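Local coordinates for putative peptidoglycan-binding/hydrolysing protein (Peptoclostridium difficile, PDB 5TV7) that probably binds bacterial cell-wall peptidoglycan through peptidoglycan-binding domains, one of which holds the amino acid analogue glutamine hydroxamate, at residues T102-R110 with G159-D167. Numbering follows the deposited sequence.
Sequences TISTTKVIR and GIIGPATWD. With HGA (glutamine hydroxamate), chain C.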
ATOM      1  N   THR A 102      -3.302  -6.066  10.922  1.00 35.39           N
ATOM      2  CA  THR A 102      -3.513  -4.928  11.824  1.00 34.99           C
ATOM      3  C   THR A 102      -2.182  -4.286  12.216  1.00 34.69           C
ATOM      4  O   THR A 102      -1.218  -4.982  12.521  1.00 34.40           O
ATOM      5  CB  THR A 102      -4.316  -5.367  13.072  1.00 36.97           C
ATOM      6  OG1 THR A 102      -5.632  -5.762  12.662  1.00 37.72           O
ATOM      7  CG2 THR A 102      -4.451  -4.240  14.076  1.00 37.77           C
ATOM      8  N   ILE A 103      -2.157  -2.950  12.205  1.00 34.42           N
ATOM      9  CA  ILE A 103      -0.962  -2.167  12.568  1.00 35.00           C
ATOM     10  C   ILE A 103      -1.324  -1.057  13.563  1.00 35.35           C
ATOM     11  O   ILE A 103      -2.500  -0.695  13.701  1.00 35.58           O
ATOM     12  CB  ILE A 103      -0.215  -1.632  11.303  1.00 35.51           C
ATOM     13  CG1 ILE A 103      -1.079  -0.753  10.394  1.00 35.75           C
ATOM     14  CG2 ILE A 103       0.270  -2.784  10.449  1.00 35.41           C
ATOM     15  CD1 ILE A 103      -1.207   0.692  10.815  1.00 37.54           C
ATOM     16  N   SER A 104      -0.329  -0.581  14.311  1.00 35.42           N
ATOM     17  CA  SER A 104      -0.522   0.509  15.268  1.00 36.08           C
ATOM     18  C   SER A 104      -0.252   1.842  14.580  1.00 35.00           C
ATOM     19  O   SER A 104       0.755   1.976  13.905  1.00 35.52           O
ATOM     20  CB  SER A 104       0.459   0.362  16.439  1.00 38.67           C
ATOM     21  OG  SER A 104       0.360   1.457  17.337  1.00 38.75           O
ATOM     22  N   THR A 105      -1.132   2.824  14.771  1.00 34.97           N
ATOM     23  CA  THR A 105      -0.941   4.150  14.190  1.00 34.57           C
ATOM     24  C   THR A 105       0.145   4.943  14.936  1.00 37.13           C
ATOM     25  O   THR A 105       0.387   6.096  14.609  1.00 37.56           O
ATOM     26  CB  THR A 105      -2.246   4.964  14.185  1.00 36.17           C
ATOM     27  OG1 THR A 105      -2.776   5.048  15.510  1.00 38.15           O
ATOM     28  CG2 THR A 105      -3.284   4.323  13.292  1.00 36.43           C
ATOM     29  N   THR A 106       0.757   4.342  15.960  1.00 37.82           N
ATOM     30  CA  THR A 106       1.870   4.976  16.670  1.00 41.75           C
ATOM     31  C   THR A 106       3.195   4.631  16.010  1.00 42.53           C
ATOM     32  O   THR A 106       4.201   5.232  16.350  1.00 44.27           O
ATOM     33  CB  THR A 106       1.977   4.553  18.160  1.00 43.43           C
ATOM     34  OG1 THR A 106       2.147   3.133  18.250  1.00 44.04           O
ATOM     35  CG2 THR A 106       0.739   4.966  18.936  1.00 43.67           C
ATOM     36  N   LYS A 107       3.201   3.657  15.092  1.00 40.09           N
ATOM     37  CA  LYS A 107       4.433   3.265  14.393  1.00 42.78           C
ATOM     38  C   LYS A 107       4.780   4.307  13.351  1.00 39.26           C
ATOM     39  O   LYS A 107       3.909   4.809  12.662  1.00 39.21           O
ATOM     40  CB  LYS A 107       4.290   1.913  13.693  1.00 46.13           C
ATOM     41  CG  LYS A 107       4.030   0.754  14.636  1.00 51.78           C
ATOM     42  CD  LYS A 107       5.236   0.359  15.468  1.00 55.14           C
ATOM     43  CE  LYS A 107       4.819  -0.535  16.634  1.00 58.88           C
ATOM     44  NZ  LYS A 107       3.920  -1.667  16.250  1.00 58.85           N
ATOM     45  N   VAL A 108       6.054   4.648  13.267  1.00 37.27           N
ATOM     46  CA  VAL A 108       6.518   5.598  12.283  1.00 36.57           C
ATOM     47  C   VAL A 108       7.249   4.814  11.197  1.00 36.03           C
ATOM     48  O   VAL A 108       8.136   4.017  11.514  1.00 38.33           O
ATOM     49  CB  VAL A 108       7.445   6.652  12.922  1.00 37.99           C
ATOM     50  CG1 VAL A 108       8.010   7.585  11.864  1.00 38.70           C
ATOM     51  CG2 VAL A 108       6.683   7.460  13.963  1.00 39.07           C
ATOM     52  N   ILE A 109       6.844   4.981   9.935  1.00 32.67           N
ATOM     53  CA  ILE A 109       7.583   4.366   8.815  1.00 32.79           C
ATOM     54  C   ILE A 109       8.075   5.443   7.847  1.00 32.33           C
ATOM     55  O   ILE A 109       7.471   6.515   7.727  1.00 31.68           O
ATOM     56  CB  ILE A 109       6.815   3.246   8.080  1.00 32.36           C
ATOM     57  CG1 ILE A 109       5.446   3.718   7.635  1.00 31.59           C
ATOM     58  CG2 ILE A 109       6.689   2.029   8.989  1.00 34.23           C
ATOM     59  CD1 ILE A 109       4.683   2.696   6.817  1.00 31.50           C
ATOM     60  N   ARG A 110       9.163   5.136   7.149  0.50 32.74           N
ATOM     61  CA  ARG A 110       9.774   6.075   6.222  0.50 33.08           C
ATOM     62  C   ARG A 110      10.545   5.342   5.138  0.50 33.68           C
ATOM     63  O   ARG A 110      10.660   4.108   5.163  0.50 33.38           O
ATOM     64  CB  ARG A 110      10.697   6.999   7.005  0.50 34.68           C
ATOM     65  CG  ARG A 110      11.675   6.242   7.880  0.50 36.35           C
ATOM     66  CD  ARG A 110      12.391   7.176   8.830  0.50 38.35           C
ATOM     67  NE  ARG A 110      13.209   8.162   8.136  0.50 39.17           N
ATOM     68  CZ  ARG A 110      13.853   9.145   8.750  0.50 40.21           C
ATOM     69  NH1 ARG A 110      13.770   9.263  10.065  0.50 40.66           N
ATOM     70  NH2 ARG A 110      14.578  10.002   8.051  0.50 40.94           N
ATOM     71  N   GLY A 159       7.260  13.221   4.219  1.00 29.96           N
ATOM     72  CA  GLY A 159       7.379  11.902   3.617  1.00 29.94           C
ATOM     73  C   GLY A 159       7.418  10.762   4.618  1.00 30.66           C
ATOM     74  O   GLY A 159       7.685   9.628   4.252  1.00 31.64           O
ATOM     75  N   ILE A 160       7.121  11.060   5.874  1.00 31.75           N
ATOM     76  CA  ILE A 160       7.141  10.076   6.937  1.00 31.72           C
ATOM     77  C   ILE A 160       5.723   9.784   7.391  1.00 30.54           C
ATOM     78  O   ILE A 160       4.929  10.693   7.622  1.00 30.09           O
ATOM     79  CB  ILE A 160       7.990  10.588   8.111  1.00 33.91           C
ATOM     80  CG1 ILE A 160       9.435  10.783   7.632  1.00 35.52           C
ATOM     81  CG2 ILE A 160       7.936   9.615   9.287  1.00 34.18           C
ATOM     82  CD1 ILE A 160      10.380  11.232   8.706  1.00 37.92           C
ATOM     83  N   ILE A 161       5.387   8.509   7.499  1.00 30.46           N
ATOM     84  CA  ILE A 161       4.054   8.171   7.955  1.00 30.18           C
ATOM     85  C   ILE A 161       4.129   7.935   9.453  1.00 29.06           C
ATOM     86  O   ILE A 161       4.660   6.935   9.915  1.00 29.28           O
ATOM     87  CB  ILE A 161       3.465   6.948   7.248  1.00 31.08           C
ATOM     88  CG1 ILE A 161       3.556   7.116   5.717  1.00 31.02           C
ATOM     89  CG2 ILE A 161       2.018   6.758   7.710  1.00 30.59           C
ATOM     90  CD1 ILE A 161       3.090   5.904   4.931  1.00 31.63           C
ATOM     91  N   GLY A 162       3.621   8.903  10.192  1.00 27.94           N
ATOM     92  CA  GLY A 162       3.525   8.851  11.634  1.00 29.25           C
ATOM     93  C   GLY A 162       2.061   9.007  12.003  1.00 29.19           C
ATOM     94  O   GLY A 162       1.188   8.946  11.130  1.00 29.04           O
ATOM     95  N   PRO A 163       1.783   9.215  13.283  1.00 31.16           N
ATOM     96  CA  PRO A 163       0.413   9.313  13.804  1.00 33.27           C
ATOM     97  C   PRO A 163      -0.568  10.178  13.019  1.00 32.74           C
ATOM     98  O   PRO A 163      -1.663   9.716  12.716  1.00 31.79           O
ATOM     99  CB  PRO A 163       0.630   9.892  15.208  1.00 35.02           C
ATOM    100  CG  PRO A 163       1.937   9.307  15.629  1.00 35.05           C
ATOM    101  CD  PRO A 163       2.777   9.188  14.378  1.00 33.30           C
ATOM    102  N   ALA A 164      -0.190  11.410  12.691  1.00 33.95           N
ATOM    103  CA  ALA A 164      -1.101  12.307  11.970  1.00 33.75           C
ATOM    104  C   ALA A 164      -1.425  11.788  10.569  1.00 31.29           C
ATOM    105  O   ALA A 164      -2.566  11.871  10.126  1.00 29.51           O
ATOM    106  CB  ALA A 164      -0.523  13.714  11.891  1.00 35.37           C
ATOM    107  N   THR A 165      -0.420  11.256   9.879  1.00 28.84           N
ATOM    108  CA  THR A 165      -0.628  10.758   8.523  1.00 28.35           C
ATOM    109  C   THR A 165      -1.456   9.456   8.539  1.00 27.80           C
ATOM    110  O   THR A 165      -2.320   9.272   7.679  1.00 25.38           O
ATOM    111  CB  THR A 165       0.711  10.593   7.776  1.00 27.84           C
ATOM    112  OG1 THR A 165       1.349  11.874   7.691  1.00 29.26           O
ATOM    113  CG2 THR A 165       0.496  10.050   6.354  1.00 26.95           C
ATOM    114  N   TRP A 166      -1.215   8.585   9.530  1.00 28.95           N
ATOM    115  CA  TRP A 166      -2.010   7.351   9.653  1.00 29.37           C
ATOM    116  C   TRP A 166      -3.451   7.696   9.896  1.00 30.01           C
ATOM    117  O   TRP A 166      -4.339   7.092   9.313  1.00 31.14           O
ATOM    118  CB  TRP A 166      -1.571   6.489  10.819  1.00 30.21           C
ATOM    119  CG  TRP A 166      -0.326   5.703  10.652  1.00 29.60           C
ATOM    120  CD1 TRP A 166       0.788   5.777  11.433  1.00 30.63           C
ATOM    121  CD2 TRP A 166      -0.071   4.693   9.676  1.00 28.85           C
ATOM    122  NE1 TRP A 166       1.716   4.856  11.014  1.00 31.58           N
ATOM    123  CE2 TRP A 166       1.215   4.180   9.934  1.00 30.03           C
ATOM    124  CE3 TRP A 166      -0.807   4.162   8.613  1.00 29.63           C
ATOM    125  CZ2 TRP A 166       1.796   3.176   9.154  1.00 30.52           C
ATOM    126  CZ3 TRP A 166      -0.236   3.146   7.845  1.00 29.52           C
ATOM    127  CH2 TRP A 166       1.053   2.671   8.119  1.00 29.27           C
ATOM    128  N   ASP A 167      -3.678   8.676  10.767  1.00 31.41           N
ATOM    129  CA  ASP A 167      -5.025   9.095  11.123  1.00 32.87           C
ATOM    130  C   ASP A 167      -5.794   9.579   9.907  1.00 33.27           C
ATOM    131  O   ASP A 167      -6.960   9.205   9.704  1.00 33.57           O
ATOM    132  CB  ASP A 167      -4.954  10.202  12.172  1.00 35.60           C
ATOM    133  CG  ASP A 167      -6.319  10.728  12.564  1.00 38.31           C
ATOM    134  OD1 ASP A 167      -7.096  10.002  13.223  1.00 40.10           O
ATOM    135  OD2 ASP A 167      -6.606  11.898  12.233  1.00 40.72           O
TER
HETATM  136  N   HGA C 301       4.810  12.876   9.493  1.00 47.00           N
HETATM  137  CA  HGA C 301       4.642  12.412  10.861  1.00 50.58           C
HETATM  138  CB  HGA C 301       5.240  13.456  11.812  1.00 53.46           C
HETATM  139  CG  HGA C 301       5.807  12.853  13.105  1.00 56.33           C
HETATM  140  CD  HGA C 301       7.095  12.086  12.877  1.00 57.77           C
HETATM  141  OE1 HGA C 301       7.147  10.903  13.163  1.00 54.14           O
HETATM  142  NE2 HGA C 301       8.134  12.749  12.361  1.00 63.67           N
HETATM  143  OZ2 HGA C 301       9.339  12.100  12.087  1.00 63.71           O
HETATM  144  C   HGA C 301       3.174  12.164  11.137  1.00 47.69           C
HETATM  145  O   HGA C 301       2.440  11.858  10.175  1.00 41.55           O
HETATM  146  OXT HGA C 301       2.729  12.243  12.309  1.00 47.61           O
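Trp166, in the first turn of helix 163-173, brings its indole against Ile103 in strand 100-104 and Lys107 in the loop after it, and the ring is held on several sides. Its NE1 donates to Lys107 O at 2.7 Å, with the acceptor almost in the ring plane, which fixes the rotation of the indole. Ile103 CD1 sits over one face, 3.9 Å from the centroid of the six-membered ring in a CH-pi contact; with chi1 at 58°, CG1 stands between the backbone N and carbonyl carbon and carries the methyl onto the indole. Ile161 CG2 covers the opposite face, while Ile109 CD1 approaches Trp166 CZ2 obliquely at 3.7 Å. Thr105 lays CG2 against Trp166 CB.

Beyond the indole, Ile109 and Ile161 form a single antiparallel bridge, a hydrogen-bonded pair in which each N donates to the other's O. Their side chains lie next to each other and point the same way, Ile161 going on to touch Ala121 of helix 116-127. Farther along, Val108 CG1 presses on Ile160 CG2 at a tight 3.3 Å.

Both residues also reach glutamine hydroxamate, Val108 CG2 lying 3.6 Å from its OE1 and Ile160 CD1 close to its OZ2. Ala164 N bonds its OXT, Thr165 N and OG1 grip its O, and Gly162 N adds a weak bond to the same oxygen; Ile160 O accepts from its amino nitrogen at 2.9 Å. Backbone amides at a helix N-terminus, with Gly162 as N-cap, thus receive the carboxylate; in a peptidoglycan-binding domain this site probably marks where part of a cell-wall peptide could bind.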